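Local structure of 3-carboxy-cis,cis-muconate cycloisomerase (Acinetobacter calcoaceticus, 1Q5N) at residues 254-257 / 258-262; 347-350 / 351-354. The protein is a cycloisomerase of the largely helical, tetrameric fumarase/aspartase (adenylosuccinate lyase-like) superfamily. All blocks are in the same frame, centred on the assembly; numbering follows the deposited sequence.

Contact 1: 254-257 / 258-262; sequences MARD and WSLMM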
loop_
_atom_site.group_PDB
_atom_site.type_symbol
_atom_site.label_atom_id
_atom_site.label_comp_id
_atom_site.label_asym_id
_atom_site.label_seq_id
_atom_site.Cartn_x
_atom_site.Cartn_y
_atom_site.Cartn_z
ATOM N N MET A 254 7.644 3.040 -19.394
ATOM C CA MET A 254 7.925 3.768 -20.630
ATOM C C MET A 254 8.100 5.279 -20.332
ATOM O O MET A 254 9.024 5.906 -20.837
ATOM C CB MET A 254 6.780 3.531 -21.609
ATOM C CG MET A 254 6.652 2.042 -21.994
ATOM S SD MET A 254 5.124 1.814 -22.891
ATOM C CE MET A 254 5.407 2.838 -24.382
ATOM N N ALA A 255 7.234 5.840 -19.485
ATOM C CA ALA A 255 7.309 7.264 -19.153
ATOM C C ALA A 255 8.618 7.560 -18.385
ATOM O O ALA A 255 9.214 8.645 -18.540
ATOM C CB ALA A 255 6.072 7.704 -18.274
ATOM N N ARG A 256 9.041 6.631 -17.524
ATOM C CA ARG A 256 10.318 6.859 -16.828
ATOM C C ARG A 256 11.414 6.968 -17.908
ATOM O O ARG A 256 12.221 7.881 -17.870
ATOM C CB ARG A 256 10.638 5.701 -15.862
ATOM C CG ARG A 256 12.084 5.647 -15.256
ATOM C CD ARG A 256 12.507 6.908 -14.481
ATOM N NE ARG A 256 11.520 7.390 -13.523
ATOM C CZ ARG A 256 11.211 6.794 -12.369
ATOM N NH1 ARG A 256 11.817 5.644 -12.002
ATOM N NH2 ARG A 256 10.346 7.379 -11.547
ATOM N N ASP A 257 11.420 6.045 -18.864
ATOM C CA ASP A 257 12.427 6.043 -19.924
ATOM C C ASP A 257 12.420 7.284 -20.856
ATOM O O ASP A 257 13.478 7.914 -21.050
ATOM C CB ASP A 257 12.334 4.759 -20.793
ATOM C CG ASP A 257 12.786 3.525 -20.050
ATOM O OD1 ASP A 257 13.364 3.641 -18.936
ATOM O OD2 ASP A 257 12.581 2.420 -20.559
ATOM N N TRP A 258 11.260 7.667 -21.399
ATOM C CA TRP A 258 11.309 8.780 -22.307
ATOM C C TRP A 258 11.597 10.090 -21.579
ATOM O O TRP A 258 12.236 10.979 -22.157
ATOM C CB TRP A 258 10.052 8.841 -23.232
ATOM C CG TRP A 258 8.816 9.490 -22.661
ATOM C CD1 TRP A 258 8.689 10.782 -22.281
ATOM C CD2 TRP A 258 7.516 8.892 -22.477
ATOM N NE1 TRP A 258 7.408 11.047 -21.880
ATOM C CE2 TRP A 258 6.661 9.907 -21.992
ATOM C CE3 TRP A 258 7.001 7.602 -22.688
ATOM C CZ2 TRP A 258 5.292 9.691 -21.702
ATOM C CZ3 TRP A 258 5.632 7.380 -22.394
ATOM C CH2 TRP A 258 4.803 8.430 -21.907
ATOM N N SER A 259 11.202 10.226 -20.310
ATOM C CA SER A 259 11.517 11.509 -19.649
ATOM C C SER A 259 13.013 11.539 -19.319
ATOM O O SER A 259 13.617 12.597 -19.267
ATOM C CB SER A 259 10.652 11.737 -18.390
ATOM O OG SER A 259 10.838 10.749 -17.400
ATOM N N LEU A 260 13.623 10.376 -19.087
ATOM C CA LEU A 260 15.071 10.367 -18.826
ATOM C C LEU A 260 15.778 10.747 -20.158
ATOM O O LEU A 260 16.828 11.424 -20.166
ATOM C CB LEU A 260 15.564 8.982 -18.388
ATOM C CG LEU A 260 15.321 8.620 -16.915
ATOM C CD1 LEU A 260 15.822 7.193 -16.687
ATOM C CD2 LEU A 260 16.048 9.601 -15.983
ATOM N N MET A 261 15.196 10.316 -21.276
ATOM C CA MET A 261 15.796 10.615 -22.574
ATOM C C MET A 261 15.578 12.080 -22.971
ATOM O O MET A 261 16.178 12.553 -23.917
ATOM C CB MET A 261 15.262 9.645 -23.650
ATOM C CG MET A 261 15.739 8.213 -23.435
ATOM S SD MET A 261 14.935 6.971 -24.559
ATOM C CE MET A 261 15.752 7.330 -25.915
ATOM N N MET A 262 14.715 12.776 -22.247
ATOM C CA MET A 262 14.454 14.173 -22.494
ATOM C C MET A 262 15.314 15.069 -21.607
ATOM O O MET A 262 15.203 16.305 -21.722
ATOM C CB MET A 262 12.993 14.525 -22.193
ATOM C CG MET A 262 12.095 14.542 -23.356
ATOM S SD MET A 262 10.357 14.853 -22.925
ATOM C CE MET A 262 10.286 16.639 -22.992
HETATM O O HOH W 1 11.717 9.908 -14.730
#

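Contact 2: 347-350 / 351-354; sequences DVLK and GMEV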
loop_
_atom_site.group_PDB
_atom_site.type_symbol
_atom_site.label_atom_id
_atom_site.label_comp_id
_atom_site.label_asym_id
_atom_site.label_seq_id
_atom_site.Cartn_x
_atom_site.Cartn_y
_atom_site.Cartn_z
ATOM N N ASP A 347 -0.489 9.297 -27.332
ATOM C CA ASP A 347 -0.051 10.571 -27.914
ATOM C C ASP A 347 1.476 10.624 -28.107
ATOM O O ASP A 347 1.960 11.057 -29.151
ATOM C CB ASP A 347 -0.407 11.754 -27.012
ATOM C CG ASP A 347 -1.841 12.100 -27.066
ATOM O OD1 ASP A 347 -2.537 11.539 -27.950
ATOM O OD2 ASP A 347 -2.280 12.929 -26.222
ATOM N N VAL A 348 2.222 10.208 -27.080
ATOM C CA VAL A 348 3.671 10.222 -27.135
ATOM C C VAL A 348 4.220 9.207 -28.141
ATOM O O VAL A 348 5.156 9.526 -28.875
ATOM C CB VAL A 348 4.297 9.966 -25.700
ATOM C CG1 VAL A 348 5.824 9.699 -25.796
ATOM C CG2 VAL A 348 4.030 11.145 -24.807
ATOM N N LEU A 349 3.668 7.983 -28.172
ATOM C CA LEU A 349 4.166 6.980 -29.108
ATOM C C LEU A 349 3.945 7.422 -30.550
ATOM O O LEU A 349 4.757 7.106 -31.410
ATOM C CB LEU A 349 3.491 5.640 -28.916
ATOM C CG LEU A 349 3.934 4.793 -27.738
ATOM C CD1 LEU A 349 3.001 3.572 -27.627
ATOM C CD2 LEU A 349 5.353 4.339 -27.896
ATOM N N LYS A 350 2.855 8.152 -30.800
ATOM C CA LYS A 350 2.540 8.633 -32.129
ATOM C C LYS A 350 3.336 9.840 -32.586
ATOM O O LYS A 350 3.759 9.870 -33.732
ATOM C CB LYS A 350 1.066 8.988 -32.250
ATOM C CG LYS A 350 0.159 7.780 -32.421
ATOM C CD LYS A 350 -1.298 8.218 -32.571
ATOM C CE LYS A 350 -2.140 7.031 -32.964
ATOM N NZ LYS A 350 -3.579 7.421 -33.050
ATOM N N GLY A 351 3.539 10.820 -31.708
ATOM C CA GLY A 351 4.239 12.025 -32.132
ATOM C C GLY A 351 5.636 12.224 -31.584
ATOM O O GLY A 351 6.164 13.330 -31.554
ATOM N N MET A 352 6.193 11.126 -31.109
ATOM C CA MET A 352 7.528 11.037 -30.547
ATOM C C MET A 352 8.578 11.657 -31.505
ATOM O O MET A 352 8.649 11.292 -32.675
ATOM C CB MET A 352 7.819 9.563 -30.390
ATOM C CG MET A 352 9.072 9.215 -29.685
ATOM S SD MET A 352 9.451 7.441 -29.939
ATOM C CE MET A 352 7.820 6.681 -29.925
ATOM N N GLU A 353 9.412 12.551 -30.991
ATOM C CA GLU A 353 10.464 13.203 -31.770
ATOM C C GLU A 353 11.831 12.534 -31.456
ATOM O O GLU A 353 12.318 12.598 -30.329
ATOM C CB GLU A 353 10.500 14.646 -31.346
ATOM C CG GLU A 353 10.464 15.665 -32.377
ATOM C CD GLU A 353 10.414 17.047 -31.700
ATOM O OE1 GLU A 353 9.273 17.468 -31.308
ATOM O OE2 GLU A 353 11.514 17.676 -31.530
ATOM N N VAL A 354 12.459 11.904 -32.439
ATOM C CA VAL A 354 13.734 11.233 -32.205
ATOM C C VAL A 354 14.869 12.146 -32.666
ATOM O O VAL A 354 14.810 12.675 -33.761
ATOM C CB VAL A 354 13.774 9.903 -32.986
ATOM C CG1 VAL A 354 15.140 9.192 -32.823
ATOM C CG2 VAL A 354 12.622 9.001 -32.504
#

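Contact 1: 254-257 / 258-262
W258 packs back on A255 within the last turns of helix 235-261, a local contact between residues one helical turn apart, buried where three other subunits meet it. The indole lies flat over the backbone: A255 CA sits 3.5 Å from the centroid of the six-membered ring of W258, 11° off its normal, a CH-pi contact, while A255 CB lies 3.9 Å from W258 CH2. The first torsion of W258, 83°, sets CG between the backbone N and carbonyl carbon and turns the ring back along the helix. Its NE1 hydrogen-bonds to E271 OE2. Main-chain bonds run from i+4 to i, among them W258 N to M254 O (2.9 Å, 165° at the hydrogen). S259 OG lies within reach of A255 O (2.9 Å) and R256 O (3.2 Å), and its proton is not settled between them; it also accepts from a water, which takes a weak bond from R256 NE. R256 bends at chi2 and chi3, meeting L260 CD1 through its CD at 4.0 Å, and its NH1 pairs with E316 of the second subunit. Such i/i+4 bonding is that of an alpha-helix, here a bundle helix of the superfamily's tetramer core.

Contact 2: 347-350 / 351-354
Helix 323-351 runs out here: residues 347-350 keep helical angles, and by M352 the backbone is extended, leading into strand 353-354. This is a helix C-terminus passing through M352 into a short strand, which pairs antiparallel with 269-270. One i+4 bond spans the junction, G351 N to D347 O at 3.0 Å and 156° at the hydrogen. One residue on, M352 N comes to 2.9 Å from V348 O. With the chain extended from M352 onward, the methionine side chain can fold back beside the helix. Its CG is anti to the backbone N (chi1 -173°), and the bend at chi3 brings the terminal methyl in over the last turn; the M352 side chain runs alongside that of L349, with M352 CE 4.0 Å from L349 CD2. Helix 110-146 borders this end: T139 meets L349 and K350, and Q143 NE2 bonds to L349 O. The methyl of M352 also approaches the main chain, its CE standing 3.4 Å from L349 O and 3.8 Å from L349 CA.

Overall arrangement
Both contacts are local and lie near the ends of long helices, 235-261 and 323-351, with centres about 12 Å apart. They touch: W258 CZ2 of contact 1 packs on V348 CG2 of contact 2 at 3.7 Å, and M254 CE on L349 CD2 at 3.8 Å. Contact 1, almost wholly buried, meets three other subunits and combines a CH-pi contact and a water-linked hydroxyl within its helix with R256 and D257, bonded to E316 and H317 of the second subunit. Contact 2 is partly buried and touched by no other chain; one apolar pair and main-chain bonding carry it, with D347 and K350 exposed. Strand 269-270, which follows contact 1, pairs with strand 353-354 of contact 2.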